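Long-range contacts in uncharacterized protein (Escherichia coli O157:H7, PDB 4ZV9), which is of unknown function but, as a dienelactone hydrolase family member with the alpha/beta-hydrolase fold, is probably a hydrolase: residues V48-P56 with Y84-Q95; G133-V141 with A149-A157. All coordinates share one frame; numbering follows the deposited sequence.

Interaction 1. Residues V48-P56 with Y84-Q95; sequences VHENRGLNP and YPGNDDKGRELQ
A polar, largely buried loop-to-helix contact forms where Arg-52, Gly-53 and Asn-55, in the loop leaving strand 42-48, meet Tyr-84 just before helix 88-97 and Asp-88 and Gln-95 within it. Gln-95, with CG anti to the backbone N (chi1 -171°), stretches its amide along the loop backbone. Its OE1 accepts Gly-53 N at 2.9 Å, nearly end-on to the C=O, and its NE2 donates to a lone pair of Glu-50 O at 3.1 Å. That carbonyl is gripped a second time by His-49 ND1. Asp-88 is the hub of the other half. Its OD2 lies close to the guanidinium plane of Arg-52, but Arg-52 NE meets Asp-88 OD2 from above the carboxylate plane, a salt bridge of 2.8 Å. Asn-55 ND2 meets Asp-88 OD1 on the syn side almost straight (3.1 Å, 175°), whereas Tyr-84 OH donates to the same Asp-88 OD1 on the anti side and from the opposite face (2.6 Å). Asn-55 CB also lies over the Tyr-84 ring, a CH-pi contact. Arg-92 NH1 covers a face of the Arg-52 guanidinium; Asp-88 and Asp-89 probably offset this closeness of like charges. At Gly-91 the helix comes within 4.2 Å of the loop, CA to CA of Arg-52. Beyond the contact, His-49 packs edge-to-face on Phe-107 of helix 100-116, and Asn-55, N-cap of helix 56-67, makes a weak capping bond from OD1 to Ile-58 N.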
ATOM      1  N   VAL A  48      -0.721   0.379   2.634  1.00 22.11           N
ATOM      2  CA  VAL A  48      -1.085   1.710   3.088  1.00 22.82           C
ATOM      3  C   VAL A  48      -2.531   2.020   2.747  1.00 24.44           C
ATOM      4  O   VAL A  48      -2.951   1.934   1.583  1.00 25.20           O
ATOM      5  CB  VAL A  48      -0.199   2.792   2.457  1.00 24.50           C
ATOM      6  CG1 VAL A  48      -0.499   4.150   3.084  1.00 26.04           C
ATOM      7  CG2 VAL A  48       1.272   2.441   2.608  1.00 27.13           C
ATOM      8  N   HIS A  49      -3.285   2.438   3.758  1.00 24.02           N
ATOM      9  CA  HIS A  49      -4.708   2.743   3.571  1.00 24.43           C
ATOM     10  C   HIS A  49      -4.986   4.019   2.774  1.00 25.28           C
ATOM     11  O   HIS A  49      -4.062   4.692   2.283  1.00 23.82           O
ATOM     12  CB  HIS A  49      -5.432   2.793   4.935  1.00 24.98           C
ATOM     13  CG  HIS A  49      -4.854   3.777   5.919  1.00 23.05           C
ATOM     14  ND1 HIS A  49      -4.923   5.142   5.739  1.00 25.04           N
ATOM     15  CD2 HIS A  49      -4.285   3.593   7.135  1.00 24.54           C
ATOM     16  CE1 HIS A  49      -4.400   5.758   6.787  1.00 26.17           C
ATOM     17  NE2 HIS A  49      -4.006   4.841   7.651  1.00 25.36           N
ATOM     18  N   GLU A  50      -6.276   4.331   2.619  1.00 23.56           N
ATOM     19  CA  GLU A  50      -6.723   5.496   1.871  1.00 26.68           C
ATOM     20  C   GLU A  50      -6.740   6.740   2.788  1.00 27.55           C
ATOM     21  O   GLU A  50      -5.933   6.841   3.733  1.00 28.61           O
ATOM     22  CB  GLU A  50      -8.094   5.172   1.217  1.00 30.49           C
ATOM     23  CG  GLU A  50      -8.054   3.964   0.273  1.00 34.55           C
ATOM     24  CD  GLU A  50      -9.428   3.530  -0.258  1.00 39.40           C
ATOM     25  OE1 GLU A  50     -10.342   3.340   0.554  1.00 39.89           O
ATOM     26  OE2 GLU A  50      -9.584   3.310  -1.479  1.00 41.17           O
ATOM     27  N   ASN A  51      -7.667   7.662   2.559  1.00 29.41           N
ATOM     28  CA  ASN A  51      -7.749   8.893   3.351  1.00 31.21           C
ATOM     29  C   ASN A  51      -8.666   8.830   4.571  1.00 31.44           C
ATOM     30  O   ASN A  51      -9.107   9.871   5.079  1.00 33.42           O
ATOM     31  CB  ASN A  51      -8.194  10.058   2.462  1.00 34.12           C
ATOM     32  CG  ASN A  51      -9.569   9.853   1.850  1.00 35.37           C
ATOM     33  OD1 ASN A  51     -10.120   8.765   1.869  1.00 30.78           O
ATOM     34  ND2 ASN A  51     -10.108  10.908   1.263  1.00 40.93           N
ATOM     35  N   ARG A  52      -8.953   7.634   5.063  1.00 29.88           N
ATOM     36  CA  ARG A  52      -9.854   7.495   6.193  1.00 29.16           C
ATOM     37  C   ARG A  52      -9.447   6.414   7.194  1.00 29.88           C
ATOM     38  O   ARG A  52     -10.303   5.811   7.836  1.00 27.01           O
ATOM     39  CB  ARG A  52     -11.273   7.269   5.678  1.00 34.15           C
ATOM     40  CG  ARG A  52     -11.411   6.179   4.623  1.00 33.66           C
ATOM     41  CD  ARG A  52     -12.376   6.664   3.588  1.00 41.13           C
ATOM     42  NE  ARG A  52     -12.879   5.646   2.667  1.00 41.21           N
ATOM     43  CZ  ARG A  52     -12.563   5.541   1.388  1.00 42.10           C
ATOM     44  NH1 ARG A  52     -11.675   6.375   0.846  1.00 41.92           N
ATOM     45  NH2 ARG A  52     -13.134   4.592   0.650  1.00 41.65           N
ATOM     46  N   GLY A  53      -8.141   6.191   7.324  1.00 25.31           N
ATOM     47  CA  GLY A  53      -7.597   5.254   8.298  1.00 24.17           C
ATOM     48  C   GLY A  53      -7.731   3.780   7.942  1.00 24.59           C
ATOM     49  O   GLY A  53      -8.101   3.415   6.822  1.00 25.43           O
ATOM     50  N   LEU A  54      -7.452   2.942   8.931  1.00 23.45           N
ATOM     51  CA  LEU A  54      -7.402   1.513   8.761  1.00 22.17           C
ATOM     52  C   LEU A  54      -8.787   0.913   8.916  1.00 25.03           C
ATOM     53  O   LEU A  54      -9.179   0.543  10.021  1.00 26.55           O
ATOM     54  CB  LEU A  54      -6.435   0.924   9.790  1.00 22.91           C
ATOM     55  CG  LEU A  54      -6.205  -0.593   9.695  1.00 22.95           C
ATOM     56  CD1 LEU A  54      -5.671  -0.983   8.336  1.00 22.14           C
ATOM     57  CD2 LEU A  54      -5.250  -1.037  10.791  1.00 23.88           C
ATOM     58  N   ASN A  55      -9.535   0.866   7.820  1.00 22.30           N
ATOM     59  CA  ASN A  55     -10.911   0.400   7.850  1.00 22.16           C
ATOM     60  C   ASN A  55     -10.985  -1.081   7.446  1.00 22.14           C
ATOM     61  O   ASN A  55      -9.969  -1.664   7.079  1.00 21.14           O
ATOM     62  CB  ASN A  55     -11.831   1.336   7.023  1.00 25.33           C
ATOM     63  CG  ASN A  55     -11.590   1.273   5.516  1.00 28.16           C
ATOM     64  OD1 ASN A  55     -10.786   0.504   5.012  1.00 28.47           O
ATOM     65  ND2 ASN A  55     -12.310   2.124   4.792  1.00 29.29           N
ATOM     66  N   PRO A  56     -12.165  -1.702   7.535  1.00 21.47           N
ATOM     67  CA  PRO A  56     -12.215  -3.137   7.221  1.00 22.69           C
ATOM     68  C   PRO A  56     -11.757  -3.558   5.811  1.00 22.39           C
ATOM     69  O   PRO A  56     -11.289  -4.687   5.643  1.00 21.13           O
ATOM     70  CB  PRO A  56     -13.675  -3.496   7.470  1.00 21.34           C
ATOM     71  CG  PRO A  56     -14.097  -2.533   8.541  1.00 24.33           C
ATOM     72  CD  PRO A  56     -13.412  -1.236   8.161  1.00 22.78           C
ATOM     73  N   TYR A  84      -9.360   4.065  13.787  1.00 21.76           N
ATOM     74  CA  TYR A  84     -10.516   4.110  12.928  1.00 25.82           C
ATOM     75  C   TYR A  84     -11.785   4.267  13.808  1.00 26.02           C
ATOM     76  O   TYR A  84     -12.068   3.431  14.673  1.00 27.86           O
ATOM     77  CB  TYR A  84     -10.620   2.865  12.046  1.00 24.92           C
ATOM     78  CG  TYR A  84     -11.782   2.913  11.090  1.00 26.04           C
ATOM     79  CD1 TYR A  84     -11.758   3.785  10.012  1.00 28.88           C
ATOM     80  CD2 TYR A  84     -12.904   2.088  11.259  1.00 22.88           C
ATOM     81  CE1 TYR A  84     -12.827   3.885   9.153  1.00 25.68           C
ATOM     82  CE2 TYR A  84     -13.966   2.151  10.382  1.00 24.07           C
ATOM     83  CZ  TYR A  84     -13.923   3.068   9.332  1.00 25.67           C
ATOM     84  OH  TYR A  84     -14.962   3.148   8.440  1.00 25.91           O
ATOM     85  N   PRO A  85     -12.565   5.348  13.588  1.00 26.25           N
ATOM     86  CA  PRO A  85     -13.725   5.621  14.442  1.00 24.98           C
ATOM     87  C   PRO A  85     -15.003   4.840  14.143  1.00 23.08           C
ATOM     88  O   PRO A  85     -15.999   5.039  14.827  1.00 24.91           O
ATOM     89  CB  PRO A  85     -13.968   7.115  14.217  1.00 26.88           C
ATOM     90  CG  PRO A  85     -13.551   7.322  12.793  1.00 28.47           C
ATOM     91  CD  PRO A  85     -12.390   6.402  12.569  1.00 27.51           C
ATOM     92  N   GLY A  86     -14.990   3.978  13.139  1.00 23.04           N
ATOM     93  CA  GLY A  86     -16.131   3.133  12.819  1.00 26.44           C
ATOM     94  C   GLY A  86     -16.861   3.485  11.542  1.00 25.51           C
ATOM     95  O   GLY A  86     -17.679   2.683  11.048  1.00 24.68           O
ATOM     96  N   ASN A  87     -16.630   4.701  11.046  1.00 26.97           N
ATOM     97  CA  ASN A  87     -17.211   5.134   9.780  1.00 27.89           C
ATOM     98  C   ASN A  87     -16.221   5.979   8.987  1.00 30.73           C
ATOM     99  O   ASN A  87     -15.403   6.704   9.558  1.00 26.28           O
ATOM    100  CB  ASN A  87     -18.525   5.892   9.968  1.00 29.22           C
ATOM    101  CG  ASN A  87     -18.343   7.176  10.727  1.00 30.47           C
ATOM    102  OD1 ASN A  87     -18.181   8.233  10.122  1.00 31.02           O
ATOM    103  ND2 ASN A  87     -18.390   7.106  12.069  1.00 31.36           N
ATOM    104  N   ASP A  88     -16.348   5.899   7.668  1.00 28.99           N
ATOM    105  CA  ASP A  88     -15.429   6.572   6.773  1.00 32.98           C
ATOM    106  C   ASP A  88     -15.483   8.102   6.819  1.00 33.44           C
ATOM    107  O   ASP A  88     -14.450   8.746   6.669  1.00 31.82           O
ATOM    108  CB  ASP A  88     -15.628   6.059   5.343  1.00 32.52           C
ATOM    109  CG  ASP A  88     -14.971   4.700   5.104  1.00 32.15           C
ATOM    110  OD1 ASP A  88     -14.441   4.069   6.050  1.00 28.75           O
ATOM    111  OD2 ASP A  88     -15.007   4.253   3.941  1.00 31.08           O
ATOM    112  N   ASP A  89     -16.663   8.685   7.038  1.00 32.88           N
ATOM    113  CA  ASP A  89     -16.776  10.148   7.122  1.00 35.55           C
ATOM    114  C   ASP A  89     -15.942  10.706   8.281  1.00 34.51           C
ATOM    115  O   ASP A  89     -15.215  11.690   8.128  1.00 33.18           O
ATOM    116  CB  ASP A  89     -18.240  10.586   7.299  1.00 43.06           C
ATOM    117  CG  ASP A  89     -19.068  10.453   6.021  1.00 47.15           C
ATOM    118  OD1 ASP A  89     -18.482  10.417   4.915  1.00 49.81           O
ATOM    119  OD2 ASP A  89     -20.317  10.431   6.119  1.00 52.98           O
ATOM    120  N   LYS A  90     -16.079  10.104   9.460  1.00 32.27           N
ATOM    121  CA  LYS A  90     -15.323  10.561  10.613  1.00 32.63           C
ATOM    122  C   LYS A  90     -13.842  10.231  10.397  1.00 32.05           C
ATOM    123  O   LYS A  90     -12.973  11.020  10.771  1.00 29.94           O
ATOM    124  CB  LYS A  90     -15.844   9.926  11.897  1.00 36.28           C
ATOM    125  CG  LYS A  90     -15.196  10.455  13.164  1.00 36.11           C
ATOM    126  CD  LYS A  90     -15.509  11.918  13.382  1.00 45.18           C
ATOM    127  CE  LYS A  90     -14.927  12.403  14.696  1.00 52.22           C
ATOM    128  NZ  LYS A  90     -15.328  13.808  14.979  1.00 59.09           N
ATOM    129  N   GLY A  91     -13.568   9.100   9.757  1.00 29.90           N
ATOM    130  CA  GLY A  91     -12.201   8.705   9.456  1.00 27.91           C
ATOM    131  C   GLY A  91     -11.519   9.765   8.605  1.00 31.32           C
ATOM    132  O   GLY A  91     -10.381  10.130   8.867  1.00 29.01           O
ATOM    133  N   ARG A  92     -12.228  10.254   7.588  1.00 33.49           N
ATOM    134  CA  ARG A  92     -11.696  11.298   6.692  1.00 37.26           C
ATOM    135  C   ARG A  92     -11.395  12.591   7.428  1.00 36.36           C
ATOM    136  O   ARG A  92     -10.342  13.185   7.240  1.00 34.80           O
ATOM    137  CB  ARG A  92     -12.660  11.572   5.534  1.00 42.55           C
ATOM    138  CG  ARG A  92     -12.310  10.786   4.293  1.00 49.06           C
ATOM    139  CD  ARG A  92     -13.236  11.031   3.110  1.00 56.12           C
ATOM    140  NE  ARG A  92     -14.633  10.742   3.421  1.00 65.77           N
ATOM    141  CZ  ARG A  92     -15.334   9.677   3.012  1.00 69.48           C
ATOM    142  NH1 ARG A  92     -14.815   8.752   2.205  1.00 67.15           N
ATOM    143  NH2 ARG A  92     -16.599   9.556   3.399  1.00 69.49           N
ATOM    144  N   GLU A  93     -12.333  13.012   8.260  0.50 35.48           N
ATOM    145  CA  GLU A  93     -12.171  14.204   9.069  0.50 37.89           C
ATOM    146  C   GLU A  93     -10.981  14.098  10.020  0.50 35.17           C
ATOM    147  O   GLU A  93     -10.186  15.026  10.140  0.50 36.26           O
ATOM    148  CB  GLU A  93     -13.464  14.430   9.852  0.50 39.94           C
ATOM    149  CG  GLU A  93     -13.372  15.506  10.913  0.50 43.57           C
ATOM    150  CD  GLU A  93     -14.661  15.621  11.708  0.50 49.95           C
ATOM    151  OE1 GLU A  93     -15.708  15.105  11.233  0.50 56.20           O
ATOM    152  OE2 GLU A  93     -14.633  16.226  12.797  0.50 49.29           O
ATOM    153  N   LEU A  94     -10.842  12.955  10.676  1.00 32.99           N
ATOM    154  CA  LEU A  94      -9.733  12.745  11.600  1.00 33.50           C
ATOM    155  C   LEU A  94      -8.388  12.723  10.883  1.00 34.16           C
ATOM    156  O   LEU A  94      -7.414  13.290  11.384  1.00 33.32           O
ATOM    157  CB  LEU A  94      -9.903  11.444  12.402  1.00 31.38           C
ATOM    158  CG  LEU A  94     -11.020  11.461  13.450  1.00 33.56           C
ATOM    159  CD1 LEU A  94     -11.204  10.070  14.054  1.00 34.03           C
ATOM    160  CD2 LEU A  94     -10.755  12.478  14.553  1.00 34.44           C
ATOM    161  N   GLN A  95      -8.317  12.064   9.727  1.00 34.15           N
ATOM    162  CA  GLN A  95      -7.025  11.930   9.044  1.00 32.53           C
ATOM    163  C   GLN A  95      -6.493  13.304   8.626  1.00 36.73           C
ATOM    164  O   GLN A  95      -5.291  13.532   8.647  1.00 35.36           O
ATOM    165  CB  GLN A  95      -7.100  10.938   7.879  1.00 31.74           C
ATOM    166  CG  GLN A  95      -5.736  10.609   7.299  1.00 32.16           C
ATOM    167  CD  GLN A  95      -5.712   9.322   6.483  1.00 31.16           C
ATOM    168  OE1 GLN A  95      -6.288   8.309   6.867  1.00 31.65           O
ATOM    169  NE2 GLN A  95      -5.005   9.350   5.367  1.00 31.82           N
TER
HETATM  170  O   HOH W   1      -8.651  12.732   5.230  1.00 35.53           O
HETATM  171  O   HOH W   2     -14.177   2.245   2.222  1.00 21.68           O

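Interaction 2. Residues G133-V141 with A149-A157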
ATOM      1  N   GLY A 133      -1.464   5.219  -2.414  1.00 26.14           N
ATOM      2  CA  GLY A 133      -0.716   5.155  -3.673  1.00 28.04           C
ATOM      3  C   GLY A 133       0.335   6.248  -3.670  1.00 29.33           C
ATOM      4  O   GLY A 133       1.468   6.030  -4.077  1.00 31.02           O
ATOM      5  N   GLY A 134      -0.042   7.421  -3.168  1.00 31.22           N
ATOM      6  CA  GLY A 134       0.876   8.551  -2.990  1.00 30.95           C
ATOM      7  C   GLY A 134       2.037   8.190  -2.075  1.00 30.91           C
ATOM      8  O   GLY A 134       3.210   8.475  -2.379  1.00 29.91           O
ATOM      9  N   VAL A 135       1.726   7.540  -0.960  1.00 29.63           N
ATOM     10  CA  VAL A 135       2.784   7.095  -0.025  1.00 29.85           C
ATOM     11  C   VAL A 135       3.703   6.050  -0.663  1.00 27.85           C
ATOM     12  O   VAL A 135       4.917   6.081  -0.454  1.00 27.36           O
ATOM     13  CB  VAL A 135       2.174   6.550   1.273  1.00 29.49           C
ATOM     14  CG1 VAL A 135       3.247   5.943   2.178  1.00 30.21           C
ATOM     15  CG2 VAL A 135       1.445   7.668   1.996  1.00 30.44           C
ATOM     16  N   SER A 136       3.124   5.158  -1.466  1.00 28.86           N
ATOM     17  CA  SER A 136       3.895   4.141  -2.173  1.00 29.61           C
ATOM     18  C   SER A 136       4.944   4.770  -3.087  1.00 31.86           C
ATOM     19  O   SER A 136       6.099   4.344  -3.087  1.00 30.99           O
ATOM     20  CB  SER A 136       2.971   3.197  -2.979  1.00 32.12           C
ATOM     21  OG  SER A 136       2.167   2.395  -2.118  1.00 30.68           O
ATOM     22  N   ASN A 137       4.543   5.785  -3.855  1.00 29.72           N
ATOM     23  CA  ASN A 137       5.479   6.511  -4.687  1.00 30.57           C
ATOM     24  C   ASN A 137       6.553   7.229  -3.846  1.00 30.03           C
ATOM     25  O   ASN A 137       7.730   7.215  -4.197  1.00 30.43           O
ATOM     26  CB  ASN A 137       4.751   7.520  -5.584  1.00 30.48           C
ATOM     27  CG  ASN A 137       4.095   6.867  -6.789  1.00 30.90           C
ATOM     28  OD1 ASN A 137       4.711   6.071  -7.487  1.00 32.57           O
ATOM     29  ND2 ASN A 137       2.855   7.240  -7.063  1.00 30.95           N
ATOM     30  N   ALA A 138       6.141   7.877  -2.766  1.00 28.63           N
ATOM     31  CA  ALA A 138       7.076   8.570  -1.898  1.00 28.96           C
ATOM     32  C   ALA A 138       8.073   7.595  -1.280  1.00 30.62           C
ATOM     33  O   ALA A 138       9.266   7.905  -1.133  1.00 30.86           O
ATOM     34  CB  ALA A 138       6.329   9.327  -0.824  1.00 32.07           C
ATOM     35  N   ALA A 139       7.603   6.401  -0.936  1.00 25.93           N
ATOM     36  CA  ALA A 139       8.496   5.367  -0.406  1.00 27.07           C
ATOM     37  C   ALA A 139       9.513   4.921  -1.457  1.00 27.79           C
ATOM     38  O   ALA A 139      10.690   4.679  -1.126  1.00 29.22           O
ATOM     39  CB  ALA A 139       7.696   4.167   0.096  1.00 25.80           C
ATOM     40  N   ALA A 140       9.079   4.824  -2.717  1.00 27.38           N
ATOM     41  CA  ALA A 140       9.994   4.465  -3.794  1.00 30.64           C
ATOM     42  C   ALA A 140      11.110   5.505  -3.926  1.00 33.18           C
ATOM     43  O   ALA A 140      12.245   5.164  -4.215  1.00 32.95           O
ATOM     44  CB  ALA A 140       9.250   4.319  -5.112  1.00 32.13           C
ATOM     45  N   VAL A 141      10.766   6.776  -3.726  1.00 33.63           N
ATOM     46  CA  VAL A 141      11.743   7.847  -3.752  1.00 34.25           C
ATOM     47  C   VAL A 141      12.713   7.723  -2.581  1.00 34.16           C
ATOM     48  O   VAL A 141      13.923   7.834  -2.749  1.00 35.06           O
ATOM     49  CB  VAL A 141      11.060   9.237  -3.714  1.00 36.16           C
ATOM     50  CG1 VAL A 141      12.059  10.349  -3.396  1.00 36.47           C
ATOM     51  CG2 VAL A 141      10.346   9.517  -5.025  1.00 36.32           C
ATOM     52  N   ALA A 149       7.091  -1.292  -5.576  1.00 26.16           N
ATOM     53  CA  ALA A 149       6.022  -0.393  -5.135  1.00 25.19           C
ATOM     54  C   ALA A 149       4.860  -0.470  -6.110  1.00 25.69           C
ATOM     55  O   ALA A 149       5.065  -0.460  -7.340  1.00 27.80           O
ATOM     56  CB  ALA A 149       6.530   1.026  -5.028  1.00 25.80           C
ATOM     57  N   VAL A 150       3.647  -0.517  -5.575  1.00 24.68           N
ATOM     58  CA  VAL A 150       2.446  -0.667  -6.384  1.00 26.94           C
ATOM     59  C   VAL A 150       1.375   0.352  -5.975  1.00 29.71           C
ATOM     60  O   VAL A 150       0.504   0.056  -5.157  1.00 30.73           O
ATOM     61  CB  VAL A 150       1.888  -2.103  -6.284  1.00 26.66           C
ATOM     62  CG1 VAL A 150       0.738  -2.306  -7.251  1.00 28.48           C
ATOM     63  CG2 VAL A 150       2.980  -3.122  -6.559  1.00 28.10           C
ATOM     64  N   PRO A 151       1.463   1.579  -6.516  1.00 32.07           N
ATOM     65  CA  PRO A 151       0.453   2.577  -6.200  1.00 31.40           C
ATOM     66  C   PRO A 151      -0.840   2.411  -6.999  1.00 33.75           C
ATOM     67  O   PRO A 151      -0.794   2.309  -8.234  1.00 33.63           O
ATOM     68  CB  PRO A 151       1.128   3.895  -6.592  1.00 33.13           C
ATOM     69  CG  PRO A 151       2.135   3.512  -7.623  1.00 33.05           C
ATOM     70  CD  PRO A 151       2.642   2.180  -7.163  1.00 33.37           C
ATOM     71  N   PHE A 152      -1.974   2.349  -6.292  1.00 29.97           N
ATOM     72  CA  PHE A 152      -3.280   2.369  -6.934  1.00 30.06           C
ATOM     73  C   PHE A 152      -3.810   3.806  -6.893  1.00 31.34           C
ATOM     74  O   PHE A 152      -4.000   4.384  -5.801  1.00 31.07           O
ATOM     75  CB  PHE A 152      -4.279   1.487  -6.221  1.00 29.27           C
ATOM     76  CG  PHE A 152      -4.122   0.014  -6.469  1.00 29.83           C
ATOM     77  CD1 PHE A 152      -3.100  -0.702  -5.879  1.00 31.88           C
ATOM     78  CD2 PHE A 152      -5.086  -0.678  -7.183  1.00 31.57           C
ATOM     79  CE1 PHE A 152      -2.999  -2.073  -6.053  1.00 31.94           C
ATOM     80  CE2 PHE A 152      -4.992  -2.040  -7.367  1.00 32.89           C
ATOM     81  CZ  PHE A 152      -3.937  -2.741  -6.806  1.00 34.01           C
ATOM     82  N   TYR A 153      -4.083   4.360  -8.074  1.00 34.22           N
ATOM     83  CA  TYR A 153      -4.676   5.698  -8.237  1.00 35.12           C
ATOM     84  C   TYR A 153      -4.286   6.669  -7.145  1.00 33.73           C
ATOM     85  O   TYR A 153      -5.135   7.195  -6.430  1.00 31.12           O
ATOM     86  CB  TYR A 153      -6.207   5.624  -8.433  1.00 35.99           C
ATOM     87  CG  TYR A 153      -6.885   4.484  -7.702  1.00 33.94           C
ATOM     88  CD1 TYR A 153      -7.173   4.559  -6.342  1.00 32.23           C
ATOM     89  CD2 TYR A 153      -7.286   3.355  -8.397  1.00 34.76           C
ATOM     90  CE1 TYR A 153      -7.832   3.521  -5.691  1.00 32.25           C
ATOM     91  CE2 TYR A 153      -7.928   2.317  -7.761  1.00 32.96           C
ATOM     92  CZ  TYR A 153      -8.203   2.401  -6.410  1.00 31.99           C
ATOM     93  OH  TYR A 153      -8.823   1.341  -5.812  1.00 27.51           O
ATOM     94  N   GLY A 154      -2.984   6.930  -7.066  1.00 35.65           N
ATOM     95  CA  GLY A 154      -2.414   7.846  -6.077  1.00 35.58           C
ATOM     96  C   GLY A 154      -1.505   8.899  -6.655  1.00 35.75           C
ATOM     97  O   GLY A 154      -1.078   8.811  -7.816  1.00 36.04           O
ATOM     98  N   ARG A 155      -1.227   9.912  -5.841  1.00 38.70           N
ATOM     99  CA  ARG A 155      -0.351  11.018  -6.246  1.00 44.14           C
ATOM    100  C   ARG A 155       1.008  10.532  -6.750  1.00 41.78           C
ATOM    101  O   ARG A 155       1.633   9.656  -6.172  1.00 34.60           O
ATOM    102  CB  ARG A 155      -0.112  12.013  -5.109  1.00 51.23           C
ATOM    103  CG  ARG A 155      -1.007  13.246  -5.185  1.00 65.48           C
ATOM    104  CD  ARG A 155      -0.906  14.125  -3.934  1.00 74.15           C
ATOM    105  NE  ARG A 155       0.476  14.282  -3.509  1.00 88.13           N
ATOM    106  CZ  ARG A 155       0.854  14.829  -2.358  1.00 95.48           C
ATOM    107  NH1 ARG A 155      -0.043  15.272  -1.480  1.00 96.02           N
ATOM    108  NH2 ARG A 155       2.145  14.924  -2.082  1.00101.22           N
ATOM    109  N   GLN A 156       1.470  11.169  -7.809  1.00 40.33           N
ATOM    110  CA  GLN A 156       2.728  10.821  -8.444  1.00 44.24           C
ATOM    111  C   GLN A 156       3.903  11.247  -7.556  1.00 43.16           C
ATOM    112  O   GLN A 156       3.736  12.033  -6.636  1.00 42.94           O
ATOM    113  CB  GLN A 156       2.835  11.561  -9.784  1.00 47.01           C
ATOM    114  CG  GLN A 156       1.549  11.648 -10.599  1.00 53.10           C
ATOM    115  CD  GLN A 156       0.935  10.310 -10.970  1.00 56.38           C
ATOM    116  OE1 GLN A 156       1.522   9.252 -10.761  1.00 57.32           O
ATOM    117  NE2 GLN A 156      -0.250  10.362 -11.562  1.00 57.28           N
ATOM    118  N   ALA A 157       5.085  10.695  -7.815  1.00 42.27           N
ATOM    119  CA  ALA A 157       6.293  11.126  -7.121  1.00 39.88           C
ATOM    120  C   ALA A 157       6.657  12.501  -7.682  1.00 45.91           C
ATOM    121  O   ALA A 157       6.336  12.788  -8.831  1.00 43.68           O
ATOM    122  CB  ALA A 157       7.434  10.154  -7.388  1.00 41.62           C
TER
HETATM  123  O   HOH W   3       4.146  10.676  -4.075  1.00 43.19           O
HETATM  124  O   HOH W   4       0.728   7.363  -9.117  1.00 32.24           O
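Asn-137 and Pro-151 cross at about a right angle, the amide of the helix residue lying beside the ring, with Asn-137 OD1 3.6 Å from Pro-151 CG. With CG beside its own backbone N (chi1 -78°), Asn-137 reaches out from helix 132-142 to the loop after strand 148-151. Its ND2 donates to Arg-155 O (2.9 Å, 150°), approaching tilted from the carbonyl plane, and also to a water that lies within bonding distance of Gly-154 O and Gln-156 OE1; Gln-156 NE2 is bonded to Ile-180 O. Arg-155 O, a pure acceptor, sets Asn-137 ND2 on its side, and the Tyr-187 OH bond to OD1 holds the other end of the amide. The same Arg-155 O receives a CA-H...O contact from Gly-134, at 3.5 Å from CA. Pro-151 CB packs against the helix, 3.3 Å from Gly-133 O, and also touches Ser-136 CB, while Ser-136 OG turns to Gly-132 O. Two glycines let the backbones meet closely, Gly-133 CA standing 4.0 Å from Gly-154 CA. Farther along, methyl groups pack, with Val-141 CG2 3.8 Å from Ala-157 CB and Ala-140 facing Ala-149. The helix and strand axes approach to 6.9 Å and run roughly antiparallel (150°). Helix 132-142 thus returns from strand 123-128 to its parallel neighbour 148-151, the beta-alpha-beta crossover that follows the nucleophile elbow in alpha/beta-hydrolases.

How the interactions relate
Interactions 1 and 2 follow one another along the chain, their centres about 19 Å apart, and touch where Val-48 CG1 packs 4.0 Å from Val-135 CB. Strands 42-48 and 123-128 lie side by side in the sheet. Both contacts border the turn between strand 123-128 and helix 132-142 that carries Cys-130, modified by a hydroxyethylthio group in this crystal: from interaction 1, Glu-50 touches Phe-129 and Gln-95 touches Tyr-131; from interaction 2, the Phe-152 ring meets Phe-129. Tyr-153 lies against His-208 and Asp-177. As in other dienelactone hydrolases, Cys-130, Asp-177 and His-208 probably form the catalytic triad.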